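Local coordinates for appr-1-p processing domain protein (Thermus aquaticus Y51MC23, PDB 5M31), which is a macro domain protein of unassigned function, built from a mixed beta-sheet with helices packed on its two faces, at residues P50-A55 against I84-T89; I70-R75 against V110-E115. One frame throughout, in Å; residues are numbered along the deposited sequence. Where two conformers were deposited one is given.

Contact 1. Residues P50-A55 against I84-T89; sequences PDNYQA and IFNFPT
Asn52, in the first turn of helix 50-61, meets Asn86 of strand 83-88 amide to amide, the two side chains arriving from opposite directions. Asn52 CG lies anti to its own backbone N, which sends the carboxamide out from the helix to the strand. Two reciprocal hydrogen bonds join the pair: Asn86 ND2 donates to Asn52 OD1 at 2.8 Å, and Asn52 ND2 returns a bond to Asn86 OD1 at 3.0 Å. Both are nearly straight, with N-H...O angles of 169° and 173° respectively, and each donor sits in the carbonyl plane on a lone pair, as expected for amide planes only 13° apart. In the macro domain fold this spans the layer between a helix and an inner strand of the mixed sheet. Asn86 ND2 also donates to Phe71 O, and its OD1 accepts from Asn29 ND2, so the buried amide uses both ends twice; these partners fix its rotation, and through it that of Asn52. Ile84 borders the same amide: its CB approaches Asn52 OD1 to 3.3 Å, while CG2 lies 3.5 Å from Asn52 ND2. Farther along the helix, Ala55 touches Phe71 and Tyr73 of strand 71-74.

Contact 2. Residues I70-R75 against V110-E115; sequences IFVYDR and VCRIQE
Val72 lies over one face of the Arg112 guanidinium, the two side chains running antiparallel alongside one another. The methyl CG2 of Val72 stands 3.4 Å above the guanidinium plane, displaced toward the rim; its nearest atom there is Arg112 NH1 at 3.5 Å, with Arg112 CZ only slightly farther. Val72 CB lies 3.8 Å from Arg112 NH2, so the valine spans both terminal nitrogens. The arginine reaches this place by folding: CG is anti to the carbonyl carbon (chi1 -79°), and bends at chi2 and chi3 turn the flat group across the strand. Ile70 O lies at the guanidinium edge, close to its plane, 3.3 Å from Arg112 NH1. Farther back, Ile70 CB meets the aliphatic part of the chain at Arg112 CG, 4.2 Å away. A water accepts from Val72 N at 2.9 Å and sits beside Arg112 NH1, but the length of that second link is doubtful. The salt bridge from Arg112 NE to Glu115 OE1 is also very short, at 2.5 Å, and with two conformers of Arg112 modelled its length is doubtful too. Strand 71-74 is the outermost strand on its side of the sheet and pairs antiparallel with strand 83-88, whose Phe85 also packs on Arg112; helix 99-116 flanks this face, and helix 50-61 receives Phe71 and Tyr73 on the other.

In the fold
From the N terminus, the chain passes through helix 50-61, strand 71-74, strand 83-88 and helix 99-116, and the contacts use these elements alternately. Contact 1 closes a loop of 28 intervening residues when 84-89 returns to helix 50-61; contact 2 closes one of 34 when 110-115 reaches back to the edge strand. Their segments therefore cross rather than nest. The two strands, sheet neighbours, join the contacts through backbone pairing, with Asn86 N 2.8 Å from Phe71 O. Asn86 and Phe85, successive residues on one strand, contact helix 50-61 and helix 99-116 respectively, tying the sheet to helices on its opposite faces.

Contact 1. Residues P50-A55 against I84-T89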
ATOM      1  N   PRO A  50     -13.170  -6.992  -4.327  1.00 25.12           N
ATOM      2  CA  PRO A  50     -14.367  -6.417  -3.705  1.00 25.53           C
ATOM      3  C   PRO A  50     -14.505  -6.645  -2.177  1.00 25.23           C
ATOM      4  O   PRO A  50     -15.030  -5.781  -1.459  1.00 24.57           O
ATOM      5  CB  PRO A  50     -15.526  -7.058  -4.476  1.00 27.68           C
ATOM      6  CG  PRO A  50     -14.959  -8.232  -5.199  1.00 27.83           C
ATOM      7  CD  PRO A  50     -13.493  -7.990  -5.370  1.00 26.78           C
ATOM      8  N   ASP A  51     -14.114  -7.810  -1.678  1.00 25.22           N
ATOM      9  CA  ASP A  51     -14.240  -8.051  -0.244  1.00 25.85           C
ATOM     10  C   ASP A  51     -13.341  -7.102   0.600  1.00 23.71           C
ATOM     11  O   ASP A  51     -13.744  -6.642   1.671  1.00 22.96           O
ATOM     12  CB  ASP A  51     -13.912  -9.500   0.083  1.00 27.98           C
ATOM     13  CG  ASP A  51     -14.884 -10.465  -0.545  1.00 31.41           C
ATOM     14  OD1 ASP A  51     -15.962 -10.034  -1.089  1.00 34.93           O
ATOM     15  OD2 ASP A  51     -14.629 -11.660  -0.431  1.00 32.85           O
ATOM     16  N   ASN A  52     -12.148  -6.801   0.077  1.00 21.79           N
ATOM     17  CA  ASN A  52     -11.253  -5.800   0.676  1.00 20.04           C
ATOM     18  C   ASN A  52     -11.916  -4.446   0.669  1.00 19.89           C
ATOM     19  O   ASN A  52     -11.887  -3.750   1.679  1.00 19.23           O
ATOM     20  CB  ASN A  52      -9.946  -5.725  -0.053  1.00 19.06           C
ATOM     21  CG  ASN A  52      -9.033  -4.657   0.470  1.00 18.42           C
ATOM     22  OD1 ASN A  52      -8.497  -4.744   1.560  1.00 17.70           O
ATOM     23  ND2 ASN A  52      -8.911  -3.571  -0.317  1.00 17.33           N
ATOM     24  N   TYR A  53     -12.554  -4.097  -0.451  1.00 20.22           N
ATOM     25  CA  TYR A  53     -13.222  -2.784  -0.529  1.00 20.92           C
ATOM     26  C   TYR A  53     -14.318  -2.653   0.511  1.00 22.03           C
ATOM     27  O   TYR A  53     -14.358  -1.662   1.276  1.00 21.45           O
ATOM     28  CB  TYR A  53     -13.785  -2.569  -1.920  1.00 21.70           C
ATOM     29  CG  TYR A  53     -14.655  -1.326  -2.016  1.00 22.44           C
ATOM     30  CD1 TYR A  53     -14.104  -0.073  -1.889  1.00 21.92           C
ATOM     31  CD2 TYR A  53     -16.039  -1.423  -2.111  1.00 24.53           C
ATOM     32  CE1 TYR A  53     -14.902   1.060  -1.868  1.00 22.87           C
ATOM     33  CE2 TYR A  53     -16.826  -0.287  -2.165  1.00 25.40           C
ATOM     34  CZ  TYR A  53     -16.235   0.946  -2.085  1.00 24.69           C
ATOM     35  OH  TYR A  53     -17.020   2.092  -2.086  1.00 25.54           O
ATOM     36  N   GLN A  54     -15.158  -3.678   0.641  1.00 23.74           N
ATOM     37  CA  GLN A  54     -16.232  -3.610   1.651  1.00 26.45           C
ATOM     38  C   GLN A  54     -15.672  -3.546   3.049  1.00 24.93           C
ATOM     39  O   GLN A  54     -16.159  -2.797   3.877  1.00 24.56           O
ATOM     40  CB  GLN A  54     -17.206  -4.804   1.531  1.00 30.09           C
ATOM     41  CG  GLN A  54     -18.062  -4.835   0.238  1.00 33.54           C
ATOM     42  CD  GLN A  54     -18.862  -3.549  -0.073  1.00 36.14           C
ATOM     43  OE1 GLN A  54     -19.294  -2.808   0.819  1.00 38.53           O
ATOM     44  NE2 GLN A  54     -19.095  -3.313  -1.365  1.00 38.96           N
ATOM     45  N   ALA A  55     -14.640  -4.359   3.334  1.00 23.23           N
ATOM     46  CA  ALA A  55     -13.999  -4.291   4.654  1.00 22.99           C
ATOM     47  C   ALA A  55     -13.405  -2.924   4.950  1.00 21.53           C
ATOM     48  O   ALA A  55     -13.562  -2.389   6.074  1.00 22.08           O
ATOM     49  CB  ALA A  55     -12.936  -5.367   4.781  1.00 22.84           C
ATOM     50  N   ILE A  84      -4.200  -7.544   1.603  1.00 17.70           N
ATOM     51  CA  ILE A  84      -4.271  -6.203   0.997  1.00 17.01           C
ATOM     52  C   ILE A  84      -3.970  -5.168   2.072  1.00 16.41           C
ATOM     53  O   ILE A  84      -4.613  -5.201   3.105  1.00 16.78           O
ATOM     54  CB  ILE A  84      -5.643  -5.926   0.408  1.00 17.20           C
ATOM     55  CG1 ILE A  84      -6.092  -7.033  -0.562  1.00 18.46           C
ATOM     56  CG2 ILE A  84      -5.604  -4.561  -0.336  1.00 17.04           C
ATOM     57  CD1 ILE A  84      -5.222  -7.204  -1.757  1.00 18.41           C
ATOM     58  N   PHE A  85      -2.875  -4.400   1.899  1.00 15.93           N
ATOM     59  CA  PHE A  85      -2.438  -3.394   2.849  1.00 16.33           C
ATOM     60  C   PHE A  85      -2.936  -2.044   2.306  1.00 15.35           C
ATOM     61  O   PHE A  85      -2.360  -1.554   1.321  1.00 15.15           O
ATOM     62  CB  PHE A  85      -0.948  -3.318   2.931  1.00 17.56           C
ATOM     63  CG  PHE A  85      -0.283  -4.380   3.825  1.00 18.35           C
ATOM     64  CD1 PHE A  85      -0.680  -5.686   3.868  1.00 21.59           C
ATOM     65  CD2 PHE A  85       0.864  -4.050   4.493  1.00 20.07           C
ATOM     66  CE1 PHE A  85       0.022  -6.642   4.681  1.00 21.41           C
ATOM     67  CE2 PHE A  85       1.574  -4.966   5.267  1.00 20.35           C
ATOM     68  CZ  PHE A  85       1.123  -6.262   5.381  1.00 20.95           C
ATOM     69  N   ASN A  86      -3.990  -1.527   2.923  1.00 15.30           N
ATOM     70  CA  ASN A  86      -4.662  -0.314   2.448  1.00 15.29           C
ATOM     71  C   ASN A  86      -3.957   0.840   3.157  1.00 15.41           C
ATOM     72  O   ASN A  86      -4.133   1.040   4.342  1.00 15.79           O
ATOM     73  CB  ASN A  86      -6.157  -0.353   2.703  1.00 15.63           C
ATOM     74  CG  ASN A  86      -6.871  -1.479   1.969  1.00 15.91           C
ATOM     75  OD1 ASN A  86      -7.146  -1.393   0.759  1.00 15.85           O
ATOM     76  ND2 ASN A  86      -7.096  -2.626   2.697  1.00 16.28           N
ATOM     77  N   PHE A  87      -3.099   1.507   2.384  1.00 15.22           N
ATOM     78  CA  PHE A  87      -2.092   2.532   2.876  1.00 15.95           C
ATOM     79  C   PHE A  87      -2.665   3.914   2.599  1.00 16.26           C
ATOM     80  O   PHE A  87      -2.727   4.324   1.459  1.00 15.31           O
ATOM     81  CB  PHE A  87      -0.799   2.273   2.052  1.00 16.16           C
ATOM     82  CG  PHE A  87       0.389   3.095   2.426  1.00 17.50           C
ATOM     83  CD1 PHE A  87       0.411   4.460   2.255  1.00 18.95           C
ATOM     84  CD2 PHE A  87       1.566   2.491   2.764  1.00 17.72           C
ATOM     85  CE1 PHE A  87       1.548   5.212   2.504  1.00 20.03           C
ATOM     86  CE2 PHE A  87       2.729   3.224   2.976  1.00 18.56           C
ATOM     87  CZ  PHE A  87       2.711   4.584   2.864  1.00 19.36           C
ATOM     88  N   PRO A  88      -3.067   4.636   3.638  1.00 16.18           N
ATOM     89  CA  PRO A  88      -3.600   5.965   3.398  1.00 16.94           C
ATOM     90  C   PRO A  88      -2.505   6.959   2.955  1.00 17.45           C
ATOM     91  O   PRO A  88      -1.486   7.071   3.606  1.00 17.98           O
ATOM     92  CB  PRO A  88      -4.195   6.354   4.783  1.00 17.41           C
ATOM     93  CG  PRO A  88      -4.299   5.085   5.521  1.00 17.96           C
ATOM     94  CD  PRO A  88      -3.196   4.245   5.046  1.00 16.76           C
ATOM     95  N   THR A  89      -2.729   7.720   1.879  1.00 17.06           N
ATOM     96  CA  THR A  89      -1.755   8.710   1.477  1.00 17.92           C
ATOM     97  C   THR A  89      -2.351  10.082   1.567  1.00 17.52           C
ATOM     98  O   THR A  89      -1.693  11.038   1.284  1.00 18.48           O
ATOM     99  CB  THR A  89      -1.299   8.554   0.033  1.00 18.80           C
ATOM    100  OG1 THR A  89      -2.412   8.715  -0.842  1.00 19.90           O
ATOM    101  CG2 THR A  89      -0.706   7.167  -0.236  1.00 18.12           C
TER

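Contact 2. Residues I70-R75 against V110-E115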
ATOM      1  N   ILE A  70      -2.209   1.703   8.589  1.00 18.46           N
ATOM      2  CA  ILE A  70      -2.590   0.853   7.475  1.00 18.35           C
ATOM      3  C   ILE A  70      -3.726  -0.046   7.889  1.00 18.55           C
ATOM      4  O   ILE A  70      -3.692  -0.689   8.970  1.00 20.56           O
ATOM      5  CB  ILE A  70      -1.380   0.007   7.013  1.00 18.86           C
ATOM      6  CG1 ILE A  70      -0.340   0.978   6.416  1.00 20.14           C
ATOM      7  CG2 ILE A  70      -1.801  -1.083   6.019  1.00 18.96           C
ATOM      8  CD1 ILE A  70       0.993   0.392   6.114  1.00 21.74           C
ATOM      9  N   PHE A  71      -4.697  -0.187   7.022  1.00 17.87           N
ATOM     10  CA  PHE A  71      -5.753  -1.146   7.234  1.00 18.36           C
ATOM     11  C   PHE A  71      -5.479  -2.396   6.404  1.00 17.82           C
ATOM     12  O   PHE A  71      -5.478  -2.319   5.201  1.00 16.53           O
ATOM     13  CB  PHE A  71      -7.102  -0.566   6.856  1.00 19.32           C
ATOM     14  CG  PHE A  71      -8.212  -1.598   6.877  1.00 21.02           C
ATOM     15  CD1 PHE A  71      -8.585  -2.177   8.058  1.00 22.94           C
ATOM     16  CD2 PHE A  71      -8.819  -2.054   5.683  1.00 21.56           C
ATOM     17  CE1 PHE A  71      -9.525  -3.202   8.094  1.00 24.54           C
ATOM     18  CE2 PHE A  71      -9.797  -3.042   5.735  1.00 23.19           C
ATOM     19  CZ  PHE A  71     -10.135  -3.621   6.925  1.00 24.99           C
ATOM     20  N   VAL A  72      -5.221  -3.533   7.080  1.00 18.77           N
ATOM     21  CA  VAL A  72      -4.902  -4.776   6.413  1.00 19.65           C
ATOM     22  C   VAL A  72      -6.120  -5.659   6.327  1.00 19.91           C
ATOM     23  O   VAL A  72      -6.873  -5.806   7.329  1.00 22.12           O
ATOM     24  CB  VAL A  72      -3.773  -5.544   7.141  1.00 21.19           C
ATOM     25  CG1 VAL A  72      -3.507  -6.868   6.436  1.00 21.95           C
ATOM     26  CG2 VAL A  72      -2.505  -4.735   7.146  1.00 21.61           C
ATOM     27  N   TYR A  73      -6.378  -6.179   5.143  1.00 18.91           N
ATOM     28  CA  TYR A  73      -7.426  -7.184   4.945  1.00 20.11           C
ATOM     29  C   TYR A  73      -6.780  -8.539   4.613  1.00 20.31           C
ATOM     30  O   TYR A  73      -5.887  -8.605   3.741  1.00 19.43           O
ATOM     31  CB  TYR A  73      -8.401  -6.780   3.832  1.00 20.66           C
ATOM     32  CG  TYR A  73      -9.519  -7.761   3.618  1.00 22.38           C
ATOM     33  CD1 TYR A  73     -10.542  -7.927   4.595  1.00 23.28           C
ATOM     34  CD2 TYR A  73      -9.529  -8.636   2.515  1.00 22.65           C
ATOM     35  CE1 TYR A  73     -11.554  -8.834   4.402  1.00 24.88           C
ATOM     36  CE2 TYR A  73     -10.556  -9.540   2.339  1.00 24.62           C
ATOM     37  CZ  TYR A  73     -11.524  -9.678   3.298  1.00 25.63           C
ATOM     38  OH  TYR A  73     -12.546 -10.566   3.110  1.00 28.65           O
ATOM     39  N   ASP A  74      -7.188  -9.579   5.342  1.00 21.58           N
ATOM     40  CA  ASP A  74      -6.691 -10.930   5.147  1.00 22.47           C
ATOM     41  C   ASP A  74      -7.677 -11.734   4.296  1.00 23.30           C
ATOM     42  O   ASP A  74      -8.811 -12.015   4.724  1.00 24.21           O
ATOM     43  CB  ASP A  74      -6.540 -11.600   6.521  1.00 23.79           C
ATOM     44  CG  ASP A  74      -5.914 -13.003   6.451  1.00 24.82           C
ATOM     45  OD1 ASP A  74      -5.607 -13.508   5.366  1.00 24.19           O
ATOM     46  OD2 ASP A  74      -5.717 -13.581   7.542  1.00 25.48           O
ATOM     47  N   ARG A  75      -7.244 -12.156   3.112  1.00 22.89           N
ATOM     48  CA  ARG A  75      -8.119 -12.890   2.231  1.00 23.98           C
ATOM     49  C   ARG A  75      -8.141 -14.369   2.593  1.00 25.52           C
ATOM     50  O   ARG A  75      -8.897 -15.140   2.032  1.00 27.26           O
ATOM     51  CB  ARG A  75      -7.689 -12.695   0.786  1.00 23.45           C
ATOM     52  CG  ARG A  75      -7.723 -11.239   0.318  1.00 22.53           C
ATOM     53  CD  ARG A  75      -7.215 -11.099  -1.102  1.00 22.21           C
ATOM     54  NE  ARG A  75      -8.133 -11.701  -2.069  1.00 23.90           N
ATOM     55  CZ  ARG A  75      -7.791 -12.468  -3.096  1.00 24.48           C
ATOM     56  NH1 ARG A  75      -8.726 -12.954  -3.911  1.00 26.02           N
ATOM     57  NH2 ARG A  75      -6.510 -12.758  -3.347  1.00 24.21           N
ATOM     58  N   VAL A 110       6.262  -1.159   7.577  1.00 17.91           N
ATOM     59  CA  VAL A 110       7.249  -2.001   8.212  1.00 18.91           C
ATOM     60  C   VAL A 110       6.616  -2.725   9.390  1.00 18.99           C
ATOM     61  O   VAL A 110       6.729  -3.980   9.495  1.00 19.30           O
ATOM     62  CB  VAL A 110       8.465  -1.218   8.668  1.00 19.83           C
ATOM     63  CG1 VAL A 110       9.377  -2.033   9.587  1.00 21.71           C
ATOM     64  CG2 VAL A 110       9.212  -0.737   7.435  1.00 20.05           C
ATOM     65  N   CYS A 111       5.894  -1.996  10.238  1.00 19.14           N
ATOM     66  CA  CYS A 111       5.187  -2.612  11.386  1.00 20.14           C
ATOM     67  C   CYS A 111       4.289  -3.769  10.967  1.00 20.05           C
ATOM     68  O   CYS A 111       4.337  -4.850  11.575  1.00 20.81           O
ATOM     69  CB  CYS A 111       4.345  -1.581  12.104  1.00 21.05           C
ATOM     70  SG  CYS A 111       5.368  -0.321  12.876  1.00 25.34           S
ATOM     71  N   ARG A 112       3.459  -3.580   9.941  1.00 18.63           N
ATOM     72  CA  ARG A 112       2.466  -4.603   9.577  0.50 18.95           C
ATOM     73  C   ARG A 112       3.145  -5.796   8.924  1.00 18.76           C
ATOM     74  O   ARG A 112       2.717  -6.929   9.126  1.00 19.04           O
ATOM     75  CB  ARG A 112       1.431  -4.080   8.598  0.50 19.02           C
ATOM     76  CG  ARG A 112       0.314  -3.214   9.179  0.50 20.04           C
ATOM     77  CD  ARG A 112      -0.036  -3.408  10.630  0.50 21.97           C
ATOM     78  NE  ARG A 112      -0.864  -4.580  10.901  0.50 23.91           N
ATOM     79  CZ  ARG A 112      -2.183  -4.644  10.698  0.50 24.13           C
ATOM     80  NH1 ARG A 112      -2.848  -3.557  10.386  0.50 24.26           N
ATOM     81  NH2 ARG A 112      -2.841  -5.802  10.855  0.50 24.84           N
ATOM     82  N   ILE A 113       4.165  -5.532   8.118  1.00 18.40           N
ATOM     83  CA  ILE A 113       4.954  -6.630   7.483  1.00 19.13           C
ATOM     84  C   ILE A 113       5.518  -7.518   8.584  1.00 20.74           C
ATOM     85  O   ILE A 113       5.382  -8.800   8.540  1.00 21.61           O
ATOM     86  CB  ILE A 113       6.062  -6.026   6.581  1.00 18.87           C
ATOM     87  CG1 ILE A 113       5.415  -5.403   5.332  1.00 17.85           C
ATOM     88  CG2 ILE A 113       7.125  -7.079   6.270  1.00 19.84           C
ATOM     89  CD1 ILE A 113       6.415  -4.615   4.526  1.00 17.99           C
ATOM     90  N   GLN A 114       6.099  -6.898   9.596  1.00 21.40           N
ATOM     91  CA  GLN A 114       6.706  -7.651  10.701  1.00 24.69           C
ATOM     92  C   GLN A 114       5.691  -8.374  11.530  1.00 25.00           C
ATOM     93  O   GLN A 114       5.911  -9.589  11.822  1.00 25.94           O
ATOM     94  CB  GLN A 114       7.675  -6.727  11.467  1.00 27.40           C
ATOM     95  CG  GLN A 114       8.819  -6.428  10.486  1.00 30.03           C
ATOM     96  CD  GLN A 114      10.048  -5.782  11.050  1.00 34.45           C
ATOM     97  OE1 GLN A 114       9.988  -4.983  11.989  1.00 35.28           O
ATOM     98  NE2 GLN A 114      11.227  -6.122  10.434  1.00 37.36           N
ATOM     99  N   GLU A 115       4.585  -7.723  11.880  1.00 23.75           N
ATOM    100  CA  GLU A 115       3.484  -8.313  12.688  1.00 24.84           C
ATOM    101  C   GLU A 115       2.950  -9.578  12.044  1.00 24.67           C
ATOM    102  O   GLU A 115       2.734 -10.596  12.734  1.00 25.16           O
ATOM    103  CB  GLU A 115       2.296  -7.347  12.859  1.00 25.50           C
ATOM    104  CG  GLU A 115       2.520  -6.216  13.855  1.00 27.28           C
ATOM    105  CD  GLU A 115       1.515  -5.096  13.792  1.00 29.75           C
ATOM    106  OE1 GLU A 115       0.603  -5.068  12.914  1.00 32.29           O
ATOM    107  OE2 GLU A 115       1.724  -4.088  14.506  1.00 30.20           O
TER
HETATM  108  O   HOH W   1      -5.308  -3.541  10.021  1.00 26.05           O